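Local coordinates for Alr3699 protein (Nostoc sp., PDB 4XSR), which belongs to the GT-B class of glycosyltransferases, two Rossmann-like domains facing each other across a cleft, and here holds uridine-5'-diphosphate-glucose, at residues His127-Pro132 and Pro293-Arg298. Residues are numbered along the deposited sequence; the frame is centred on the assembly and turned at random.
Sequences HDILSP and PEPFGR. With UPG (uridine-5'-diphosphate-glucose), chain J.
Ile129 reaches across the interdomain cleft to Pro293-Pro295, its CD1 packing 3.6 Å from Pro295 CA and against the carbonyls of Pro293 and Glu294, with Pro293 CB beside it. With CG1 anti to the carbonyl carbon (chi1 -85°), the longer branch crosses the Pro295 ring at a slant, CG1 3.9 Å from Pro295 CG. The Pro295 ring also borders the sugar, and its CB meets the carbonyl O of His127 at 3.3 Å.

Both segments grip the glucose of uridine-5'-diphosphate-glucose. The His127 ring meets the 6'-hydroxyl edge-on, ND1 hydrogen-bonding O6' at 2.8 Å. On the 293-298 side, Phe296 N donates to sugar O3', which lies very close to Glu294 OE2 for a hydrogen bond (2.5 Å). Gly297 N donates a hydrogen bond to sugar O4' (3.0 Å). Arg298 N gives a nearly straight bond (170°) to phosphate oxygen O1A, and its side chain, bent at chi3 (73°), brings NE to ribose O3C at 2.8 Å. Gly297 is the N-cap residue of helix 298-305, whose start thus faces the phosphate and probably helps stabilise its charge.

In the second shell, Asn103 fixes His127 through NE2; Lys219 forms a salt bridge with Glu294 OE2, and Ser290 and His288 hydrogen-bond OE1. The loop after strand 122-126 thereby meets the loop preceding helix 298-305, with helix 159-167 packing against Ile129 and Pro295 and helix 20-29 against His127 and Arg298.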
ATOM      1  N   HIS B 127      -2.184  -9.221  19.399  1.00 36.04           N
ATOM      2  CA  HIS B 127      -3.349  -9.554  20.215  1.00 36.30           C
ATOM      3  C   HIS B 127      -4.114 -10.691  19.599  1.00 36.39           C
ATOM      4  O   HIS B 127      -5.110 -11.116  20.138  1.00 39.56           O
ATOM      5  CB  HIS B 127      -4.293  -8.339  20.341  1.00 35.67           C
ATOM      6  CG  HIS B 127      -3.695  -7.181  21.072  1.00 35.67           C
ATOM      7  ND1 HIS B 127      -3.619  -7.130  22.450  1.00 37.36           N
ATOM      8  CD2 HIS B 127      -3.165  -6.021  20.628  1.00 37.29           C
ATOM      9  CE1 HIS B 127      -3.058  -5.992  22.823  1.00 36.30           C
ATOM     10  NE2 HIS B 127      -2.766  -5.305  21.732  1.00 39.99           N
ATOM     11  N   ASP B 128      -3.675 -11.162  18.439  1.00 39.56           N
ATOM     12  CA  ASP B 128      -4.352 -12.238  17.736  1.00 38.32           C
ATOM     13  C   ASP B 128      -3.585 -13.556  17.781  1.00 38.61           C
ATOM     14  O   ASP B 128      -2.380 -13.609  18.052  1.00 35.04           O
ATOM     15  CB  ASP B 128      -4.551 -11.859  16.267  1.00 41.71           C
ATOM     16  CG  ASP B 128      -5.369 -10.583  16.073  1.00 46.93           C
ATOM     17  OD1 ASP B 128      -6.407 -10.423  16.772  1.00 46.15           O
ATOM     18  OD2 ASP B 128      -4.976  -9.756  15.190  1.00 47.17           O
ATOM     19  N   ILE B 129      -4.306 -14.629  17.490  1.00 40.59           N
ATOM     20  CA  ILE B 129      -3.709 -15.917  17.241  1.00 38.70           C
ATOM     21  C   ILE B 129      -3.723 -16.043  15.721  1.00 39.95           C
ATOM     22  O   ILE B 129      -4.797 -16.132  15.103  1.00 33.81           O
ATOM     23  CB  ILE B 129      -4.513 -17.039  17.927  1.00 41.49           C
ATOM     24  CG1 ILE B 129      -4.066 -17.189  19.400  1.00 42.89           C
ATOM     25  CG2 ILE B 129      -4.382 -18.366  17.192  1.00 42.15           C
ATOM     26  CD1 ILE B 129      -4.977 -18.096  20.217  1.00 42.32           C
ATOM     27  N   LEU B 130      -2.533 -16.003  15.125  1.00 38.35           N
ATOM     28  CA  LEU B 130      -2.407 -16.004  13.660  1.00 39.46           C
ATOM     29  C   LEU B 130      -2.434 -17.428  13.189  1.00 38.97           C
ATOM     30  O   LEU B 130      -1.382 -18.041  12.990  1.00 43.35           O
ATOM     31  CB  LEU B 130      -1.111 -15.312  13.186  1.00 38.96           C
ATOM     32  CG  LEU B 130      -0.972 -13.848  13.618  1.00 36.08           C
ATOM     33  CD1 LEU B 130       0.427 -13.362  13.470  1.00 35.14           C
ATOM     34  CD2 LEU B 130      -1.905 -12.950  12.849  1.00 37.98           C
ATOM     35  N   SER B 131      -3.634 -17.955  13.018  1.00 37.64           N
ATOM     36  CA  SER B 131      -3.785 -19.345  12.644  1.00 40.40           C
ATOM     37  C   SER B 131      -4.852 -19.388  11.575  1.00 41.19           C
ATOM     38  O   SER B 131      -5.643 -18.460  11.473  1.00 38.50           O
ATOM     39  CB  SER B 131      -4.255 -20.175  13.848  1.00 39.01           C
ATOM     40  OG  SER B 131      -5.665 -20.087  13.964  1.00 40.04           O
ATOM     41  N   PRO B 132      -4.881 -20.467  10.792  1.00 46.04           N
ATOM     42  CA  PRO B 132      -5.867 -20.615   9.723  1.00 49.82           C
ATOM     43  C   PRO B 132      -7.277 -20.500  10.197  1.00 53.24           C
ATOM     44  O   PRO B 132      -8.105 -19.987   9.459  1.00 54.25           O
ATOM     45  CB  PRO B 132      -5.575 -22.021   9.170  1.00 49.14           C
ATOM     46  CG  PRO B 132      -4.070 -22.108   9.288  1.00 49.99           C
ATOM     47  CD  PRO B 132      -3.726 -21.371  10.582  1.00 49.91           C
ATOM     48  N   PRO B 293      -9.821 -20.708  19.371  1.00 42.43           N
ATOM     49  CA  PRO B 293      -8.964 -20.396  20.505  1.00 40.97           C
ATOM     50  C   PRO B 293      -8.866 -18.929  20.857  1.00 39.21           C
ATOM     51  O   PRO B 293      -8.613 -18.103  20.011  1.00 46.50           O
ATOM     52  CB  PRO B 293      -7.589 -20.947  20.062  1.00 40.02           C
ATOM     53  CG  PRO B 293      -7.927 -22.094  19.178  1.00 37.06           C
ATOM     54  CD  PRO B 293      -9.182 -21.654  18.442  1.00 41.08           C
ATOM     55  N   GLU B 294      -8.972 -18.624  22.133  1.00 40.93           N
ATOM     56  CA  GLU B 294      -8.883 -17.264  22.618  1.00 38.58           C
ATOM     57  C   GLU B 294      -7.421 -16.845  22.804  1.00 41.13           C
ATOM     58  O   GLU B 294      -6.641 -17.527  23.463  1.00 41.50           O
ATOM     59  CB  GLU B 294      -9.645 -17.124  23.944  1.00 38.28           C
ATOM     60  CG  GLU B 294      -9.793 -15.688  24.466  1.00 41.19           C
ATOM     61  CD  GLU B 294     -10.802 -14.920  23.626  1.00 42.54           C
ATOM     62  OE1 GLU B 294     -11.914 -15.476  23.395  1.00 39.75           O
ATOM     63  OE2 GLU B 294     -10.464 -13.807  23.149  1.00 40.38           O
ATOM     64  N   PRO B 295      -7.019 -15.735  22.235  1.00 41.76           N
ATOM     65  CA  PRO B 295      -5.635 -15.330  22.399  1.00 39.51           C
ATOM     66  C   PRO B 295      -5.232 -15.018  23.822  1.00 41.04           C
ATOM     67  O   PRO B 295      -4.197 -15.452  24.229  1.00 37.69           O
ATOM     68  CB  PRO B 295      -5.537 -14.098  21.521  1.00 40.33           C
ATOM     69  CG  PRO B 295      -6.492 -14.366  20.453  1.00 41.29           C
ATOM     70  CD  PRO B 295      -7.633 -15.080  21.081  1.00 43.66           C
ATOM     71  N   PHE B 296      -6.047 -14.299  24.566  1.00 38.20           N
ATOM     72  CA  PHE B 296      -5.777 -14.032  25.950  1.00 38.17           C
ATOM     73  C   PHE B 296      -7.038 -14.193  26.756  1.00 41.76           C
ATOM     74  O   PHE B 296      -7.161 -15.126  27.486  1.00 40.64           O
ATOM     75  CB  PHE B 296      -5.207 -12.655  26.110  1.00 37.10           C
ATOM     76  CG  PHE B 296      -4.963 -12.256  27.514  1.00 39.16           C
ATOM     77  CD1 PHE B 296      -3.894 -12.739  28.206  1.00 38.08           C
ATOM     78  CD2 PHE B 296      -5.789 -11.369  28.128  1.00 40.62           C
ATOM     79  CE1 PHE B 296      -3.661 -12.347  29.487  1.00 38.80           C
ATOM     80  CE2 PHE B 296      -5.567 -10.972  29.397  1.00 36.44           C
ATOM     81  CZ  PHE B 296      -4.499 -11.459  30.083  1.00 38.95           C
ATOM     82  N   GLY B 297      -7.992 -13.307  26.557  1.00 39.20           N
ATOM     83  CA  GLY B 297      -9.267 -13.340  27.221  1.00 38.76           C
ATOM     84  C   GLY B 297      -9.378 -12.438  28.421  1.00 41.91           C
ATOM     85  O   GLY B 297      -9.273 -12.875  29.529  1.00 41.74           O
ATOM     86  N   ARG B 298      -9.634 -11.170  28.164  1.00 37.49           N
ATOM     87  CA  ARG B 298      -9.706 -10.149  29.178  1.00 39.73           C
ATOM     88  C   ARG B 298     -10.807 -10.399  30.177  1.00 39.21           C
ATOM     89  O   ARG B 298     -10.638 -10.172  31.322  1.00 36.42           O
ATOM     90  CB  ARG B 298      -9.927  -8.790  28.545  1.00 38.70           C
ATOM     91  CG  ARG B 298      -8.712  -8.149  27.938  1.00 39.43           C
ATOM     92  CD  ARG B 298      -9.041  -6.888  27.185  1.00 36.84           C
ATOM     93  NE  ARG B 298      -9.362  -5.800  28.071  1.00 33.48           N
ATOM     94  CZ  ARG B 298      -8.474  -5.041  28.660  1.00 36.75           C
ATOM     95  NH1 ARG B 298      -7.207  -5.239  28.462  1.00 40.90           N
ATOM     96  NH2 ARG B 298      -8.857  -4.084  29.442  1.00 37.91           N
TER
HETATM   97  N1  UPG J 405     -16.250  -5.140  27.280  1.00 35.57           N
HETATM   98  C2  UPG J 405     -16.867  -3.906  27.524  1.00 33.38           C
HETATM   99  N3  UPG J 405     -18.170  -3.790  27.304  1.00 33.45           N
HETATM  100  C4  UPG J 405     -18.906  -4.811  26.871  1.00 38.23           C
HETATM  101  C5  UPG J 405     -18.315  -6.061  26.647  1.00 36.42           C
HETATM  102  C6  UPG J 405     -16.961  -6.192  26.850  1.00 34.62           C
HETATM  103  O2  UPG J 405     -16.221  -2.898  27.930  1.00 36.68           O
HETATM  104  O4  UPG J 405     -20.143  -4.644  26.678  1.00 37.87           O
HETATM  105  C1C UPG J 405     -14.817  -5.305  27.494  1.00 38.78           C
HETATM  106  C2C UPG J 405     -14.471  -6.399  28.497  1.00 40.23           C
HETATM  107  O2C UPG J 405     -14.538  -5.880  29.843  1.00 38.52           O
HETATM  108  C3C UPG J 405     -13.077  -6.769  27.995  1.00 39.40           C
HETATM  109  C4C UPG J 405     -13.122  -6.547  26.469  1.00 40.33           C
HETATM  110  O4C UPG J 405     -14.257  -5.733  26.247  1.00 40.85           O
HETATM  111  O3C UPG J 405     -12.133  -5.870  28.581  1.00 35.14           O
HETATM  112  C5C UPG J 405     -13.273  -7.803  25.601  1.00 38.43           C
HETATM  113  O5C UPG J 405     -12.018  -8.471  25.718  1.00 39.25           O
HETATM  114  PA  UPG J 405     -11.608  -9.743  24.861  1.00 36.74           P
HETATM  115  O1A UPG J 405     -10.378 -10.296  25.505  1.00 36.81           O
HETATM  116  O2A UPG J 405     -12.774 -10.591  24.496  1.00 34.12           O
HETATM  117  O3A UPG J 405     -11.041  -8.884  23.565  1.00 41.16           O
HETATM  118  PB  UPG J 405     -11.073  -9.242  21.975  1.00 37.02           P
HETATM  119  O1B UPG J 405     -11.988  -8.211  21.423  1.00 43.59           O
HETATM  120  O2B UPG J 405     -11.406 -10.643  21.639  1.00 34.67           O
HETATM  121  O3B UPG J 405      -9.551  -8.766  21.674  1.00 36.22           O
HETATM  122  C1' UPG J 405      -8.326  -9.453  21.354  1.00 34.18           C
HETATM  123  C2' UPG J 405      -8.234 -10.942  21.601  1.00 34.02           C
HETATM  124  C3' UPG J 405      -8.417 -11.307  23.097  1.00 34.87           C
HETATM  125  C4' UPG J 405      -7.385 -10.544  23.936  1.00 34.54           C
HETATM  126  C5' UPG J 405      -7.394  -9.083  23.522  1.00 33.26           C
HETATM  127  C6' UPG J 405      -6.375  -8.237  24.220  1.00 32.63           C
HETATM  128  O2' UPG J 405      -9.076 -11.640  20.683  1.00 36.31           O
HETATM  129  O3' UPG J 405      -8.227 -12.726  23.249  1.00 33.22           O
HETATM  130  O4' UPG J 405      -7.671 -10.586  25.343  1.00 33.51           O
HETATM  131  O5' UPG J 405      -7.221  -8.920  22.118  1.00 35.90           O
HETATM  132  O6' UPG J 405      -5.090  -8.814  24.130  1.00 35.73           O